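Local coordinates for flagellar motor switch protein FliG (Thermotoga maritima, PDB 3AJC) that probably forms part of the switch complex at the base of the flagellar basal body, which contacts chemotaxis proteins and motor components that determine rotation direction, at residues R126-F130 with I208-E213; D154-A158 with A200-I204. All blocks are in the same frame, centred on the assembly; numbering follows the deposited sequence.

Interaction 1. Residues R126-F130 with I208-E213; sequences RRRMF and IRRLEE
Near the C-terminal part of helix 119-128, Arg127, Arg128 and Phe130 meet Ile208, Arg209, Glu212 and Glu213 at the end of the long helix 194-213, in a contact largely at the surface. Arg127 and Glu213 form a salt bridge, with NH1 of Arg127 2.9 Å from OE1 of Glu213. The two flat groups stand nearly upright to each other, 80° apart, so this is a one-oxygen grip and not a paired, coplanar one. The Arg127 chain bends at chi3 (-66°), which turns its guanidinium from the line of CG and CD toward Glu213; its NE is held by Asp123. Those two methylenes lie against Glu212, whose OE1 is 3.4 Å from CD of Arg127. The contact joins helix 119-128, beside helices 92-100 and 104-117, to the long helix of the FliG C-terminal domain. Arg128 lays its NE over one face of the Arg209 guanidinium, 3.3 Å from NE of Arg209. These two donors cannot bond, and a salt bridge from NH1 of Arg128 to Asp93 on helix 92-100 probably eases the like charges. On the apolar side, Ile208 sets CG2 over one face of the Phe130 ring, 4.2 Å from its centroid in a CH-pi contact, while its CD1 comes within 3.5 Å of CE2 of Phe130. A branched aliphatic side chain suits this place because CG2 and CD1 both rest on the CE2 and CZ side of the ring.

Interaction 2. Residues D154-A158 with A200-I204; sequences DLALA and AQQKI
The segments of helices 152-159 and 194-213 cross steeply, their axes 8.6 Å apart at closest and their directions at 116°, with CA of Ala158 4.8 Å from CA of Gln201. Small side chains permit this closeness. The methyl of Ala200 points into helix 152-159, where its CB lies 3.4 Å from the carbonyl O of Asp154 and also packs on CB of Leu157. From the other helix, CB of Ala158 meets CD1 of Ile204 at 3.6 Å. Ile204 is extended along CG1 (chi2 -174°), which carries CD1 forward to Ala158 and to the more distant CD1 of Leu155. This is helix-on-helix packing in the all-helical FliG C-terminal domain, and Phe132, in a loop, also touches Ala158, Gln201 and Ile204. Gln201 adds a hydrogen bond: its NE2 donates to the carbonyl O of Ala158 over 2.8 Å, and the bond is nearly straight at 169°. The donor lies in the carbonyl plane on a lone pair, and the acceptor is almost in the plane of the Gln201 amide, which helps to fix the rotation of that group. A second bond from the same NE2 goes to the carbonyl of Gly161, so one amide nitrogen serves two backbone oxygens near the end of helix 152-159, a task suited to a primary amide. Toward the outer side, Lys203 passes the Asp154 carboxylate at about a right angle, its CD 4.0 Å from OD2 of Asp154. OD1 of Asp154 and NZ of Lys203, 4.2 Å apart, are too distant for a salt bridge; a water bridges them, donating to OD1 and accepting from NZ.

Helix 194-213 is shared by both contacts. It offers 200-204 to helix 152-159 in interaction 2 and, a few residues further on, 208-213 to the end of helix 119-128 in interaction 1. The centres of the two contacts are about 16 Å apart, and apart from adjoining along this helix their segments do not touch. Interaction 2 is nested within the loop that interaction 1 closes, and all four segments belong to the FliG C-terminal domain. Their characters differ: interaction 2 is a buried, mainly apolar crossing, whereas interaction 1 is mostly charged and lies nearer the surface. Both are away from the EHPQR motif, which is important for interaction with FliM.

Interaction 1. Residues R126-F130 with I208-E213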
loop_
_atom_site.group_PDB
_atom_site.type_symbol
_atom_site.label_atom_id
_atom_site.label_comp_id
_atom_site.label_asym_id
_atom_site.label_seq_id
_atom_site.Cartn_x
_atom_site.Cartn_y
_atom_site.Cartn_z
ATOM N N ARG A 126 6.106 6.539 -0.003
ATOM C CA ARG A 126 5.382 7.141 1.091
ATOM C C ARG A 126 3.928 7.379 0.696
ATOM O O ARG A 126 3.007 6.944 1.400
ATOM C CB ARG A 126 6.048 8.454 1.479
ATOM C CG ARG A 126 5.553 9.039 2.784
ATOM C CD ARG A 126 6.158 10.403 3.039
ATOM N NE ARG A 126 6.671 11.016 1.816
ATOM C CZ ARG A 126 7.896 10.812 1.335
ATOM N NH1 ARG A 126 8.738 10.006 1.974
ATOM N NH2 ARG A 126 8.283 11.416 0.217
ATOM N N ARG A 127 3.717 8.054 -0.432
ATOM C CA ARG A 127 2.358 8.324 -0.888
ATOM C C ARG A 127 1.577 7.040 -1.165
ATOM O O ARG A 127 0.363 7.007 -1.008
ATOM C CB ARG A 127 2.371 9.235 -2.126
ATOM C CG ARG A 127 2.689 10.697 -1.774
ATOM C CD ARG A 127 2.572 11.657 -2.965
ATOM N NE ARG A 127 3.576 11.400 -4.000
ATOM C CZ ARG A 127 3.395 10.595 -5.045
ATOM N NH1 ARG A 127 2.242 9.963 -5.213
ATOM N NH2 ARG A 127 4.375 10.411 -5.917
ATOM N N ARG A 128 2.271 5.979 -1.564
ATOM C CA ARG A 128 1.595 4.713 -1.821
ATOM C C ARG A 128 1.287 3.959 -0.525
ATOM O O ARG A 128 0.555 2.971 -0.541
ATOM C CB ARG A 128 2.443 3.826 -2.734
ATOM C CG ARG A 128 2.309 4.152 -4.201
ATOM C CD ARG A 128 0.868 3.985 -4.645
ATOM N NE ARG A 128 0.727 4.104 -6.091
ATOM C CZ ARG A 128 1.291 3.280 -6.967
ATOM N NH1 ARG A 128 2.040 2.270 -6.546
ATOM N NH2 ARG A 128 1.105 3.462 -8.266
ATOM N N MET A 129 1.846 4.431 0.586
ATOM C CA MET A 129 1.644 3.798 1.896
ATOM C C MET A 129 0.332 4.188 2.587
ATOM O O MET A 129 -0.047 3.600 3.599
ATOM C CB MET A 129 2.816 4.137 2.826
ATOM C CG MET A 129 4.070 3.304 2.581
ATOM S SD MET A 129 5.464 3.873 3.574
ATOM C CE MET A 129 4.980 3.273 5.241
ATOM N N PHE A 130 -0.348 5.184 2.032
ATOM C CA PHE A 130 -1.604 5.685 2.580
ATOM C C PHE A 130 -2.639 4.568 2.725
ATOM O O PHE A 130 -2.939 3.865 1.758
ATOM C CB PHE A 130 -2.156 6.777 1.648
ATOM C CG PHE A 130 -3.206 7.648 2.284
ATOM C CD1 PHE A 130 -2.842 8.789 2.989
ATOM C CD2 PHE A 130 -4.551 7.308 2.210
ATOM C CE1 PHE A 130 -3.796 9.576 3.619
ATOM C CE2 PHE A 130 -5.524 8.091 2.841
ATOM C CZ PHE A 130 -5.144 9.229 3.545
ATOM N N ILE A 208 -7.735 9.930 -3.289
ATOM C CA ILE A 208 -6.832 10.726 -2.465
ATOM C C ILE A 208 -5.448 10.840 -3.114
ATOM O O ILE A 208 -4.867 11.926 -3.187
ATOM C CB ILE A 208 -6.716 10.098 -1.056
ATOM C CG1 ILE A 208 -8.057 10.260 -0.323
ATOM C CG2 ILE A 208 -5.564 10.734 -0.267
ATOM C CD1 ILE A 208 -8.184 9.445 0.961
ATOM N N ARG A 209 -4.926 9.718 -3.594
ATOM C CA ARG A 209 -3.617 9.722 -4.232
ATOM C C ARG A 209 -3.605 10.657 -5.448
ATOM O O ARG A 209 -2.603 11.322 -5.719
ATOM C CB ARG A 209 -3.236 8.301 -4.646
ATOM C CG ARG A 209 -1.747 8.095 -4.845
ATOM C CD ARG A 209 -1.421 6.621 -4.921
ATOM N NE ARG A 209 -1.929 6.003 -6.142
ATOM C CZ ARG A 209 -2.506 4.805 -6.188
ATOM N NH1 ARG A 209 -2.660 4.093 -5.075
ATOM N NH2 ARG A 209 -2.924 4.316 -7.348
ATOM N N ARG A 210 -4.725 10.712 -6.168
ATOM C CA ARG A 210 -4.840 11.572 -7.343
ATOM C C ARG A 210 -5.017 13.043 -6.975
ATOM O O ARG A 210 -4.492 13.927 -7.654
ATOM C CB ARG A 210 -6.016 11.132 -8.219
ATOM C CG ARG A 210 -6.316 12.087 -9.364
ATOM C CD ARG A 210 -7.424 11.554 -10.264
ATOM N NE ARG A 210 -8.675 11.345 -9.539
ATOM C CZ ARG A 210 -9.431 12.322 -9.047
ATOM N NH1 ARG A 210 -9.071 13.592 -9.199
ATOM N NH2 ARG A 210 -10.553 12.026 -8.401
ATOM N N LEU A 211 -5.763 13.308 -5.907
ATOM C CA LEU A 211 -5.989 14.682 -5.472
ATOM C C LEU A 211 -4.753 15.314 -4.850
ATOM O O LEU A 211 -4.697 16.528 -4.673
ATOM C CB LEU A 211 -7.157 14.755 -4.490
ATOM C CG LEU A 211 -8.547 14.701 -5.122
ATOM C CD1 LEU A 211 -9.599 14.836 -4.036
ATOM C CD2 LEU A 211 -8.696 15.826 -6.143
ATOM N N GLU A 212 -3.761 14.497 -4.513
ATOM C CA GLU A 212 -2.544 15.039 -3.934
ATOM C C GLU A 212 -1.501 15.208 -5.030
ATOM O O GLU A 212 -0.599 16.041 -4.921
ATOM C CB GLU A 212 -2.022 14.138 -2.817
ATOM C CG GLU A 212 -1.647 12.743 -3.236
ATOM C CD GLU A 212 -1.163 11.927 -2.061
ATOM O OE1 GLU A 212 -0.269 12.418 -1.343
ATOM O OE2 GLU A 212 -1.668 10.803 -1.850
ATOM N N GLU A 213 -1.627 14.406 -6.084
ATOM C CA GLU A 213 -0.725 14.500 -7.226
ATOM C C GLU A 213 -1.062 15.844 -7.851
ATOM O O GLU A 213 -0.224 16.494 -8.475
ATOM C CB GLU A 213 -1.007 13.373 -8.219
ATOM C CG GLU A 213 -0.501 12.015 -7.770
ATOM C CD GLU A 213 0.911 11.734 -8.248
ATOM O OE1 GLU A 213 1.470 10.686 -7.861
ATOM O OE2 GLU A 213 1.456 12.557 -9.019
#

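Interaction 2. Residues D154-A158 with A200-I204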
loop_
_atom_site.group_PDB
_atom_site.type_symbol
_atom_site.label_atom_id
_atom_site.label_comp_id
_atom_site.label_asym_id
_atom_site.label_seq_id
_atom_site.Cartn_x
_atom_site.Cartn_y
_atom_site.Cartn_z
ATOM N N ASP A 154 -20.098 3.407 -2.579
ATOM C CA ASP A 154 -18.718 3.107 -2.250
ATOM C C ASP A 154 -18.403 3.604 -0.845
ATOM O O ASP A 154 -17.677 2.953 -0.094
ATOM C CB ASP A 154 -17.775 3.735 -3.268
ATOM C CG ASP A 154 -17.689 2.921 -4.536
ATOM O OD1 ASP A 154 -17.621 1.672 -4.433
ATOM O OD2 ASP A 154 -17.680 3.516 -5.629
ATOM N N LEU A 155 -18.979 4.746 -0.491
ATOM C CA LEU A 155 -18.763 5.324 0.820
ATOM C C LEU A 155 -19.330 4.380 1.879
ATOM O O LEU A 155 -18.659 4.059 2.853
ATOM C CB LEU A 155 -19.444 6.691 0.903
ATOM C CG LEU A 155 -19.047 7.660 2.015
ATOM C CD1 LEU A 155 -17.522 7.669 2.191
ATOM C CD2 LEU A 155 -19.562 9.066 1.655
ATOM N N ALA A 156 -20.562 3.929 1.674
ATOM C CA ALA A 156 -21.203 3.039 2.628
ATOM C C ALA A 156 -20.381 1.769 2.828
ATOM O O ALA A 156 -20.158 1.339 3.965
ATOM C CB ALA A 156 -22.607 2.695 2.159
ATOM N N LEU A 157 -19.937 1.171 1.726
ATOM C CA LEU A 157 -19.125 -0.037 1.787
ATOM C C LEU A 157 -17.837 0.218 2.559
ATOM O O LEU A 157 -17.493 -0.511 3.489
ATOM C CB LEU A 157 -18.776 -0.513 0.373
ATOM C CG LEU A 157 -19.935 -1.094 -0.436
ATOM C CD1 LEU A 157 -19.557 -1.262 -1.915
ATOM C CD2 LEU A 157 -20.314 -2.412 0.179
ATOM N N ALA A 158 -17.128 1.266 2.160
ATOM C CA ALA A 158 -15.865 1.623 2.794
ATOM C C ALA A 158 -16.002 1.842 4.304
ATOM O O ALA A 158 -15.084 1.523 5.072
ATOM C CB ALA A 158 -15.299 2.878 2.136
ATOM N N ALA A 200 -13.776 -0.775 -2.212
ATOM C CA ALA A 200 -14.423 0.513 -1.999
ATOM C C ALA A 200 -13.389 1.430 -1.341
ATOM O O ALA A 200 -13.175 2.561 -1.788
ATOM C CB ALA A 200 -15.668 0.354 -1.096
ATOM N N GLN A 201 -12.722 0.925 -0.303
ATOM C CA GLN A 201 -11.699 1.706 0.393
ATOM C C GLN A 201 -10.537 2.006 -0.564
ATOM O O GLN A 201 -10.012 3.127 -0.602
ATOM C CB GLN A 201 -11.200 0.957 1.645
ATOM C CG GLN A 201 -12.264 0.812 2.746
ATOM C CD GLN A 201 -11.740 0.240 4.068
ATOM O OE1 GLN A 201 -10.659 -0.355 4.133
ATOM N NE2 GLN A 201 -12.527 0.402 5.127
ATOM N N GLN A 202 -10.148 1.014 -1.352
ATOM C CA GLN A 202 -9.064 1.206 -2.309
ATOM C C GLN A 202 -9.418 2.330 -3.294
ATOM O O GLN A 202 -8.570 3.145 -3.666
ATOM C CB GLN A 202 -8.828 -0.083 -3.093
ATOM C CG GLN A 202 -7.740 0.052 -4.115
ATOM C CD GLN A 202 -6.362 -0.078 -3.498
ATOM O OE1 GLN A 202 -6.091 0.451 -2.412
ATOM N NE2 GLN A 202 -5.476 -0.791 -4.191
ATOM N N LYS A 203 -10.681 2.349 -3.719
ATOM C CA LYS A 203 -11.187 3.352 -4.653
ATOM C C LYS A 203 -11.074 4.758 -4.073
ATOM O O LYS A 203 -10.714 5.706 -4.769
ATOM C CB LYS A 203 -12.653 3.057 -4.961
ATOM C CG LYS A 203 -12.959 2.769 -6.410
ATOM C CD LYS A 203 -14.180 1.869 -6.515
ATOM C CE LYS A 203 -14.639 1.706 -7.951
ATOM N NZ LYS A 203 -15.729 0.687 -8.054
ATOM N N ILE A 204 -11.408 4.894 -2.794
ATOM C CA ILE A 204 -11.338 6.188 -2.137
ATOM C C ILE A 204 -9.876 6.604 -1.995
ATOM O O ILE A 204 -9.530 7.771 -2.178
ATOM C CB ILE A 204 -11.995 6.140 -0.751
ATOM C CG1 ILE A 204 -13.494 5.819 -0.906
ATOM C CG2 ILE A 204 -11.754 7.460 -0.017
ATOM C CD1 ILE A 204 -14.313 5.889 0.409
HETATM O O HOH W 1 -15.850 -0.569 -5.513
#